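Local coordinates for putative uncharacterized protein (Burkholderia ambifaria, PDB 3W20) that probably catalyses the 2-oxoglutarate-dependent oxidation of N-substituted L-amino acids at a metal centre, occupied here by zinc, at residues 181-192 against 248-259; 1-9 against 17-25. One frame throughout, in Å; residues are numbered along the deposited sequence.

Contact 1 of 2, residues 181-192 against 248-259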
loop_
_atom_site.group_PDB
_atom_site.type_symbol
_atom_site.label_atom_id
_atom_site.label_comp_id
_atom_site.label_asym_id
_atom_site.label_seq_id
_atom_site.Cartn_x
_atom_site.Cartn_y
_atom_site.Cartn_z
ATOM N N PHE A 181 -11.895 -3.887 22.016
ATOM C CA PHE A 181 -10.587 -4.443 22.429
ATOM C C PHE A 181 -10.793 -5.390 23.593
ATOM O O PHE A 181 -11.675 -5.158 24.480
ATOM C CB PHE A 181 -9.587 -3.314 22.801
ATOM C CG PHE A 181 -10.025 -2.439 23.991
ATOM C CD1 PHE A 181 -9.631 -2.748 25.298
ATOM C CD2 PHE A 181 -10.839 -1.289 23.790
ATOM C CE1 PHE A 181 -10.020 -1.944 26.387
ATOM C CE2 PHE A 181 -11.231 -0.500 24.865
ATOM C CZ PHE A 181 -10.839 -0.794 26.191
ATOM N N LEU A 182 -10.071 -6.500 23.508
ATOM C CA LEU A 182 -10.134 -7.563 24.523
ATOM C C LEU A 182 -8.914 -7.325 25.435
ATOM O O LEU A 182 -7.803 -7.164 24.935
ATOM C CB LEU A 182 -9.986 -8.911 23.835
ATOM C CG LEU A 182 -9.809 -10.092 24.836
ATOM C CD1 LEU A 182 -11.021 -10.308 25.764
ATOM C CD2 LEU A 182 -9.615 -11.335 23.958
ATOM N N THR A 183 -9.153 -7.236 26.749
ATOM C CA THR A 183 -8.024 -6.998 27.689
ATOM C C THR A 183 -7.481 -8.394 28.047
ATOM O O THR A 183 -8.243 -9.341 28.314
ATOM C CB THR A 183 -8.488 -6.176 28.919
ATOM O OG1 THR A 183 -8.918 -4.877 28.454
ATOM C CG2 THR A 183 -7.263 -5.883 29.849
ATOM N N ILE A 184 -6.169 -8.479 27.964
ATOM C CA ILE A 184 -5.428 -9.744 28.222
ATOM C C ILE A 184 -4.674 -9.685 29.568
ATOM O O ILE A 184 -4.785 -10.631 30.365
ATOM C CB ILE A 184 -4.448 -10.031 27.065
ATOM C CG1 ILE A 184 -5.232 -10.304 25.751
ATOM C CG2 ILE A 184 -3.607 -11.281 27.361
ATOM C CD1 ILE A 184 -6.163 -11.497 25.757
ATOM N N GLN A 185 -3.929 -8.592 29.784
ATOM C CA GLN A 185 -3.209 -8.302 31.057
ATOM C C GLN A 185 -3.507 -6.909 31.555
ATOM O O GLN A 185 -3.302 -5.929 30.827
ATOM C CB GLN A 185 -1.681 -8.460 30.804
ATOM C CG GLN A 185 -0.791 -8.092 31.991
ATOM C CD GLN A 185 0.677 -8.416 31.762
ATOM O OE1 GLN A 185 1.146 -8.561 30.643
ATOM N NE2 GLN A 185 1.408 -8.532 32.851
ATOM N N GLY A 186 -3.934 -6.789 32.820
ATOM C CA GLY A 186 -4.312 -5.454 33.332
ATOM C C GLY A 186 -3.135 -4.876 34.074
ATOM O O GLY A 186 -2.294 -5.638 34.565
ATOM N N ALA A 187 -3.053 -3.543 34.137
ATOM C CA ALA A 187 -1.986 -2.839 34.849
ATOM C C ALA A 187 -2.211 -3.015 36.358
ATOM O O ALA A 187 -3.367 -3.236 36.820
ATOM C CB ALA A 187 -1.989 -1.339 34.463
ATOM N N ASP A 188 -1.116 -2.901 37.123
ATOM C CA ASP A 188 -1.153 -3.032 38.603
ATOM C C ASP A 188 -2.166 -2.077 39.240
ATOM O O ASP A 188 -2.937 -2.461 40.138
ATOM C CB ASP A 188 0.243 -2.830 39.237
ATOM C CG ASP A 188 1.153 -4.075 39.107
ATOM O OD1 ASP A 188 0.616 -5.203 39.025
ATOM O OD2 ASP A 188 2.405 -3.918 39.093
ATOM N N ASN A 189 -2.164 -0.837 38.746
ATOM C CA ASN A 189 -3.101 0.186 39.220
ATOM C C ASN A 189 -4.484 0.110 38.587
ATOM O O ASN A 189 -5.282 1.045 38.768
ATOM C CB ASN A 189 -2.534 1.575 38.984
ATOM C CG ASN A 189 -2.449 1.936 37.490
ATOM O OD1 ASN A 189 -2.308 1.062 36.637
ATOM N ND2 ASN A 189 -2.545 3.233 37.182
ATOM N N ASP A 190 -4.755 -0.966 37.825
ATOM C CA ASP A 190 -6.051 -1.176 37.232
ATOM C C ASP A 190 -6.454 -0.080 36.194
ATOM O O ASP A 190 -7.663 0.270 36.089
ATOM C CB ASP A 190 -7.117 -1.318 38.331
ATOM C CG ASP A 190 -8.388 -2.015 37.838
ATOM O OD1 ASP A 190 -8.355 -2.641 36.766
ATOM O OD2 ASP A 190 -9.431 -1.922 38.533
ATOM N N ALA A 191 -5.469 0.404 35.422
ATOM C CA ALA A 191 -5.688 1.479 34.423
ATOM C C ALA A 191 -6.826 1.153 33.493
ATOM O O ALA A 191 -6.870 0.055 32.892
ATOM C CB ALA A 191 -4.449 1.716 33.592
ATOM N N GLY A 192 -7.729 2.106 33.303
ATOM C CA GLY A 192 -8.847 1.760 32.428
ATOM C C GLY A 192 -9.021 2.871 31.419
ATOM O O GLY A 192 -8.059 3.408 30.961
ATOM N N ILE A 248 -6.892 6.370 27.670
ATOM C CA ILE A 248 -6.532 5.227 28.556
ATOM C C ILE A 248 -5.703 5.868 29.736
ATOM O O ILE A 248 -4.806 6.683 29.488
ATOM C CB ILE A 248 -5.657 4.153 27.810
ATOM C CG1 ILE A 248 -6.416 3.502 26.649
ATOM C CG2 ILE A 248 -5.280 3.032 28.773
ATOM C CD1 ILE A 248 -7.779 2.975 27.104
ATOM N N GLU A 249 -6.019 5.500 30.980
ATOM C CA GLU A 249 -5.358 6.096 32.120
ATOM C C GLU A 249 -3.878 5.673 32.136
ATOM O O GLU A 249 -3.564 4.570 31.711
ATOM C CB GLU A 249 -5.946 5.593 33.429
ATOM C CG GLU A 249 -7.399 5.781 33.726
ATOM C CD GLU A 249 -7.647 5.130 35.065
ATOM O OE1 GLU A 249 -8.231 4.024 35.073
ATOM O OE2 GLU A 249 -7.136 5.664 36.098
ATOM N N ARG A 250 -3.014 6.537 32.657
ATOM C CA ARG A 250 -1.669 6.112 33.082
ATOM C C ARG A 250 -1.618 4.653 33.632
ATOM O O ARG A 250 -2.381 4.303 34.560
ATOM C CB ARG A 250 -1.161 7.098 34.148
ATOM C CG ARG A 250 -0.470 6.350 35.283
ATOM C CD ARG A 250 0.939 6.788 35.603
ATOM N NE ARG A 250 0.975 7.690 36.747
ATOM C CZ ARG A 250 0.724 8.994 36.664
ATOM N NH1 ARG A 250 0.380 9.532 35.494
ATOM N NH2 ARG A 250 0.806 9.759 37.748
ATOM N N CYS A 251 -0.743 3.798 33.111
ATOM C CA CYS A 251 -0.576 2.441 33.686
ATOM C C CYS A 251 0.658 2.432 34.605
ATOM O O CYS A 251 1.639 3.083 34.265
ATOM C CB CYS A 251 -0.379 1.371 32.609
ATOM S SG CYS A 251 -1.665 1.582 31.318
ATOM N N THR A 252 0.591 1.661 35.667
ATOM C CA THR A 252 1.748 1.497 36.588
ATOM C C THR A 252 2.563 0.276 36.225
ATOM O O THR A 252 3.750 0.195 36.579
ATOM C CB THR A 252 1.366 1.440 38.070
ATOM O OG1 THR A 252 0.432 0.377 38.328
ATOM C CG2 THR A 252 0.843 2.802 38.557
ATOM N N SER A 253 1.945 -0.693 35.539
ATOM C CA SER A 253 2.720 -1.822 35.000
ATOM C C SER A 253 2.138 -2.222 33.645
ATOM O O SER A 253 1.154 -1.618 33.171
ATOM C CB SER A 253 2.724 -2.995 35.962
ATOM O OG SER A 253 1.412 -3.414 36.301
ATOM N N THR A 254 2.727 -3.245 33.036
ATOM C CA THR A 254 2.311 -3.655 31.694
ATOM C C THR A 254 0.807 -4.023 31.578
ATOM O O THR A 254 0.268 -4.848 32.353
ATOM C CB THR A 254 3.237 -4.762 31.127
ATOM O OG1 THR A 254 4.613 -4.324 31.242
ATOM C CG2 THR A 254 2.917 -4.994 29.639
ATOM N N ARG A 255 0.177 -3.428 30.548
ATOM C CA ARG A 255 -1.225 -3.725 30.186
ATOM C C ARG A 255 -1.150 -4.327 28.768
ATOM O O ARG A 255 -0.444 -3.792 27.916
ATOM C CB ARG A 255 -2.057 -2.432 30.217
ATOM C CG ARG A 255 -3.566 -2.569 29.946
ATOM C CD ARG A 255 -4.171 -1.173 29.959
ATOM N NE ARG A 255 -5.584 -1.133 29.543
ATOM C CZ ARG A 255 -6.032 -0.731 28.337
ATOM N NH1 ARG A 255 -5.212 -0.279 27.382
ATOM N NH2 ARG A 255 -7.353 -0.723 28.116
ATOM N N ARG A 256 -1.813 -5.461 28.539
ATOM C CA ARG A 256 -1.897 -5.959 27.164
ATOM C C ARG A 256 -3.351 -6.063 26.712
ATOM O O ARG A 256 -4.173 -6.557 27.474
ATOM C CB ARG A 256 -1.217 -7.331 27.077
ATOM C CG ARG A 256 0.298 -7.181 27.138
ATOM C CD ARG A 256 0.979 -8.509 26.996
ATOM N NE ARG A 256 0.598 -9.424 28.049
ATOM C CZ ARG A 256 0.415 -10.703 27.830
ATOM N NH1 ARG A 256 0.588 -11.170 26.596
ATOM N NH2 ARG A 256 0.060 -11.495 28.811
ATOM N N THR A 257 -3.625 -5.595 25.485
ATOM C CA THR A 257 -4.963 -5.721 24.849
ATOM C C THR A 257 -4.768 -6.141 23.389
ATOM O O THR A 257 -3.636 -6.035 22.844
ATOM C CB THR A 257 -5.781 -4.388 24.875
ATOM O OG1 THR A 257 -5.139 -3.477 24.016
ATOM C CG2 THR A 257 -5.800 -3.790 26.309
HETATM N N MSE A 258 -5.845 -6.609 22.745
HETATM C CA MSE A 258 -5.863 -6.882 21.343
HETATM C C MSE A 258 -7.029 -6.084 20.839
HETATM O O MSE A 258 -8.098 -6.166 21.450
HETATM C CB MSE A 258 -6.427 -8.356 21.419
HETATM C CG MSE A 258 -6.089 -9.218 20.296
HETATM SE SE MSE A 258 -6.466 -10.972 21.177
HETATM C CE MSE A 258 -4.897 -11.039 22.140
ATOM N N GLY A 259 -6.916 -5.348 19.743
ATOM C CA GLY A 259 -8.157 -4.608 19.299
ATOM C C GLY A 259 -8.318 -4.393 17.787
ATOM O O GLY A 259 -7.416 -4.591 16.983
#

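Contact 2 of 2, residues 1-9 against 17-25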
loop_
_atom_site.group_PDB
_atom_site.type_symbol
_atom_site.label_atom_id
_atom_site.label_comp_id
_atom_site.label_asym_id
_atom_site.label_seq_id
_atom_site.Cartn_x
_atom_site.Cartn_y
_atom_site.Cartn_z
HETATM N N MSE A 1 -26.545 -20.702 15.774
HETATM C CA MSE A 1 -26.870 -19.943 17.024
HETATM C C MSE A 1 -25.596 -19.674 17.827
HETATM O O MSE A 1 -24.651 -20.458 17.821
HETATM C CB MSE A 1 -28.084 -20.553 17.740
HETATM C CG MSE A 1 -27.704 -21.564 18.818
HETATM SE SE MSE A 1 -28.528 -21.092 20.547
HETATM C CE MSE A 1 -29.926 -19.767 20.089
ATOM N N GLN A 2 -25.563 -18.512 18.476
ATOM C CA GLN A 2 -24.341 -17.896 18.975
ATOM C C GLN A 2 -24.204 -17.987 20.476
ATOM O O GLN A 2 -25.219 -17.995 21.191
ATOM C CB GLN A 2 -24.394 -16.370 18.670
ATOM C CG GLN A 2 -24.517 -16.006 17.192
ATOM C CD GLN A 2 -23.191 -16.212 16.473
ATOM O OE1 GLN A 2 -22.468 -15.258 16.200
ATOM N NE2 GLN A 2 -22.846 -17.472 16.202
ATOM N N HIS A 3 -22.950 -17.936 20.961
ATOM C CA HIS A 3 -22.736 -17.856 22.414
ATOM C C HIS A 3 -23.253 -16.552 22.966
ATOM O O HIS A 3 -23.157 -15.499 22.286
ATOM C CB HIS A 3 -21.265 -18.008 22.770
ATOM C CG HIS A 3 -20.735 -19.407 22.558
ATOM N ND1 HIS A 3 -20.122 -19.787 21.434
ATOM C CD2 HIS A 3 -20.786 -20.542 23.384
ATOM C CE1 HIS A 3 -19.769 -21.108 21.515
ATOM N NE2 HIS A 3 -20.175 -21.551 22.730
ATOM N N THR A 4 -23.802 -16.614 24.182
ATOM C CA THR A 4 -24.140 -15.385 24.907
ATOM C C THR A 4 -23.107 -15.246 26.023
ATOM O O THR A 4 -22.488 -16.209 26.392
ATOM C CB THR A 4 -25.600 -15.379 25.413
ATOM O OG1 THR A 4 -25.728 -16.417 26.398
ATOM C CG2 THR A 4 -26.551 -15.636 24.294
ATOM N N TYR A 5 -22.825 -14.022 26.472
ATOM C CA TYR A 5 -21.864 -13.721 27.463
ATOM C C TYR A 5 -22.438 -12.646 28.368
ATOM O O TYR A 5 -23.224 -11.834 27.895
ATOM C CB TYR A 5 -20.677 -13.126 26.768
ATOM C CG TYR A 5 -20.089 -13.914 25.674
ATOM C CD1 TYR A 5 -19.099 -14.848 25.949
ATOM C CD2 TYR A 5 -20.453 -13.686 24.317
ATOM C CE1 TYR A 5 -18.474 -15.534 24.913
ATOM C CE2 TYR A 5 -19.846 -14.382 23.293
ATOM C CZ TYR A 5 -18.863 -15.301 23.606
ATOM O OH TYR A 5 -18.210 -16.002 22.597
ATOM N N PRO A 6 -22.065 -12.644 29.676
ATOM C CA PRO A 6 -22.402 -11.554 30.586
ATOM C C PRO A 6 -21.999 -10.206 29.941
ATOM O O PRO A 6 -20.844 -10.075 29.490
ATOM C CB PRO A 6 -21.482 -11.837 31.816
ATOM C CG PRO A 6 -21.236 -13.324 31.786
ATOM C CD PRO A 6 -21.155 -13.646 30.303
ATOM N N ALA A 7 -22.895 -9.214 29.967
ATOM C CA ALA A 7 -22.622 -7.889 29.352
ATOM C C ALA A 7 -23.130 -6.766 30.259
ATOM O O ALA A 7 -24.203 -6.897 30.926
ATOM C CB ALA A 7 -23.235 -7.801 27.953
ATOM N N GLN A 8 -22.346 -5.718 30.345
ATOM C CA GLN A 8 -22.862 -4.465 30.972
ATOM C C GLN A 8 -23.026 -3.429 29.876
ATOM O O GLN A 8 -22.065 -3.121 29.117
ATOM C CB GLN A 8 -21.901 -3.920 32.027
ATOM C CG GLN A 8 -21.639 -4.856 33.253
ATOM C CD GLN A 8 -22.916 -5.160 34.064
ATOM O OE1 GLN A 8 -23.665 -4.246 34.403
ATOM N NE2 GLN A 8 -23.168 -6.465 34.372
ATOM N N LEU A 9 -24.223 -2.868 29.775
ATOM C CA LEU A 9 -24.464 -1.920 28.686
ATOM C C LEU A 9 -24.556 -0.497 29.272
ATOM O O LEU A 9 -25.395 -0.217 30.140
ATOM C CB LEU A 9 -25.758 -2.335 27.965
ATOM C CG LEU A 9 -26.228 -1.628 26.701
ATOM C CD1 LEU A 9 -27.088 -2.690 25.997
ATOM C CD2 LEU A 9 -27.060 -0.372 26.988
ATOM N N ARG A 17 -27.020 -1.421 32.328
ATOM C CA ARG A 17 -27.974 -2.540 32.299
ATOM C C ARG A 17 -27.159 -3.803 32.247
ATOM O O ARG A 17 -26.237 -3.893 31.466
ATOM C CB ARG A 17 -28.866 -2.469 31.050
ATOM C CG ARG A 17 -29.644 -1.162 30.992
ATOM C CD ARG A 17 -29.871 -0.710 29.539
ATOM N NE ARG A 17 -30.524 0.615 29.375
ATOM C CZ ARG A 17 -29.910 1.799 29.214
ATOM N NH1 ARG A 17 -30.657 2.891 29.060
ATOM N NH2 ARG A 17 -28.576 1.911 29.207
ATOM N N ALA A 18 -27.462 -4.769 33.099
ATOM C CA ALA A 18 -26.742 -6.039 33.061
ATOM C C ALA A 18 -27.552 -7.091 32.284
ATOM O O ALA A 18 -28.678 -7.369 32.618
ATOM C CB ALA A 18 -26.423 -6.513 34.479
ATOM N N GLU A 19 -27.004 -7.653 31.225
ATOM C CA GLU A 19 -27.747 -8.615 30.383
ATOM C C GLU A 19 -26.777 -9.680 29.916
ATOM O O GLU A 19 -25.600 -9.473 29.917
ATOM C CB GLU A 19 -28.342 -7.915 29.149
ATOM C CG GLU A 19 -29.638 -7.164 29.447
ATOM C CD GLU A 19 -29.849 -5.960 28.543
ATOM O OE1 GLU A 19 -30.188 -4.858 29.058
ATOM O OE2 GLU A 19 -29.665 -6.122 27.318
ATOM N N HIS A 20 -27.294 -10.819 29.507
ATOM C CA HIS A 20 -26.512 -11.794 28.794
ATOM C C HIS A 20 -26.795 -11.603 27.302
ATOM O O HIS A 20 -27.952 -11.653 26.867
ATOM C CB HIS A 20 -26.908 -13.187 29.269
ATOM C CG HIS A 20 -26.073 -13.687 30.429
ATOM N ND1 HIS A 20 -26.180 -13.166 31.675
ATOM C CD2 HIS A 20 -25.057 -14.654 30.486
ATOM C CE1 HIS A 20 -25.287 -13.764 32.496
ATOM N NE2 HIS A 20 -24.604 -14.686 31.765
HETATM N N MSE A 21 -25.764 -11.357 26.487
HETATM C CA MSE A 21 -26.022 -11.009 25.084
HETATM C C MSE A 21 -25.070 -11.707 24.201
HETATM O O MSE A 21 -23.932 -12.013 24.615
HETATM C CB MSE A 21 -25.744 -9.530 24.689
HETATM C CG MSE A 21 -25.977 -8.674 25.884
HETATM SE SE MSE A 21 -25.767 -6.829 25.253
HETATM C CE MSE A 21 -27.118 -6.725 23.884
ATOM N N THR A 22 -25.466 -11.905 22.954
ATOM C CA THR A 22 -24.484 -12.370 21.955
ATOM C C THR A 22 -23.627 -11.197 21.543
ATOM O O THR A 22 -24.011 -10.018 21.743
ATOM C CB THR A 22 -25.140 -12.904 20.678
ATOM O OG1 THR A 22 -25.967 -11.886 20.071
ATOM C CG2 THR A 22 -26.012 -14.108 20.978
ATOM N N ILE A 23 -22.459 -11.497 20.950
ATOM C CA ILE A 23 -21.676 -10.428 20.298
ATOM C C ILE A 23 -22.501 -9.659 19.243
ATOM O O ILE A 23 -22.453 -8.429 19.206
ATOM C CB ILE A 23 -20.411 -11.037 19.573
ATOM C CG1 ILE A 23 -19.604 -11.815 20.607
ATOM C CG2 ILE A 23 -19.633 -9.935 18.800
ATOM C CD1 ILE A 23 -18.453 -11.080 21.219
ATOM N N ALA A 24 -23.249 -10.366 18.372
ATOM C CA ALA A 24 -24.008 -9.665 17.321
ATOM C C ALA A 24 -25.049 -8.770 17.963
ATOM O O ALA A 24 -25.272 -7.662 17.439
ATOM C CB ALA A 24 -24.706 -10.632 16.352
ATOM N N ALA A 25 -25.653 -9.188 19.116
ATOM C CA ALA A 25 -26.640 -8.322 19.688
ATOM C C ALA A 25 -26.029 -7.036 20.284
ATOM O O ALA A 25 -26.604 -5.968 20.160
ATOM C CB ALA A 25 -27.555 -9.065 20.698
HETATM O O HOH W 1 -22.981 -13.192 17.951
HETATM O O HOH W 2 -21.822 -14.270 20.294
#

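Contact 1 of 2, residues 181-192 against 248-259
The ring of Phe181 lies beside the guanidinium of Arg255, CE1 3.4 Å from NH2, the two planes 65° apart. Arg255 leaves its backbone with CG opposite N (chi1 -176°) and runs extended to NE, which carries the flat group between Thr257 CG2, centred over one face, and Ile248 CG2, off-centre over the other. Where the strands pair, Ile184 N and Gln185 N both donate to Arg256 O, a classic beta bulge. On the face carrying Leu182 and Met258, Gln185 OE1 takes a 2.8 Å bond from Arg256 NE, amide and guanidinium nearly perpendicular, while Ile184 CG2 lies off-centre over one face of the Arg256 guanidinium; Trp52 adds a cation-pi contact. Beyond the strands, the Asn189 amide bridges the loop: ND2 donates almost straight (172°) to Arg250 O, and Thr252 N reaches OD1 from above the carbonyl plane. Glu249 OE1 accepts from Gly192 N at 2.7 Å and also pairs with Lys231. Arg255 and Thr257, next to Tyr143 and Arg141 of strand 139-143, bind 2-oxoglutarate, which is absent from this chain. The pairing forms part of the 2-oxoglutarate pocket of a double-stranded beta-helix dioxygenase.

Contact 2 of 2, residues 1-9 against 17-25
Pro6 lies against the flat of the His20 imidazole: its CA sits 4.0 Å from the ring centroid and only 7° off the ring normal, a CH-pi contact, while Pro6 CG comes 3.6 Å from NE2. The histidine CG is turned beside its own backbone N (chi1 -91°), which brings the ring back across the neighbouring strand. Further along the same face, the bent chain of Gln8 lays its amide against the methyl of Ala18, NE2 3.3 Å from CB.

The other face, with Tyr5, Ala7, Leu9 and Met21, makes the apolar contacts, though Arg17 and Glu19 lie on it too. Ala7 CB meets the selenomethionine Met21 at CG, 3.5 Å away, and Leu9 CD1 approaches its selenium more loosely. CD2 of Leu9 instead meets the Arg17 chain at an angle, 3.5 Å from NH2, a nitrogen buried here without a polar partner in the model. Tyr5 touches Ile23 CG1 through CE2; both side chains also pack on Leu115 of helix 111-120, while Tyr5 and Ala7 reach Met40 of strand 37-41.

Paired backbone bonds join Tyr5 with Met21, Ala7 with Glu19 and Leu9 with Arg17 in regular antiparallel register. Where the second strand gives way to helix 23-31, Thr22 occupies the N-cap. With OG1 set between its backbone N and carbonyl carbon (chi1 58°), it accepts from Ala25 N at 2.9 Å, and its CG2 methyl packs on Gln2 CB. Two waters span the same corner: one links Gln2 OE1 to Ala24 N, the other His3 O to Ile23 N, so that backbone N-H groups of the first helical turn are bound through solvent. The arrangement is an N-terminal antiparallel beta hairpin leading into a capped helix.

In the fold
From the N terminus, contact 2 comes first: residues 1-9 and 17-25 close a short hairpin loop, and the chain then enters helix 23-31. Strand 4-10 also pairs with 37-41, which in turn borders 236-241. Contact 1 opens later, its segments 181-192 and 248-259 enclosing 55 residues that include helix 203-216 and strand 236-241. The two contacts therefore lie in series, neither nested nor crossed. Both reach one mixed sheet, since 236-241 also pairs with 178-185. Their centres are 23 Å apart and their nearest atoms about 9 Å: contact 2 ties the N-terminal hairpin together at the surface, contact 1 joins strands at the 2-oxoglutarate-binding residues, its Ile248 side chain about 7 Å from zinc.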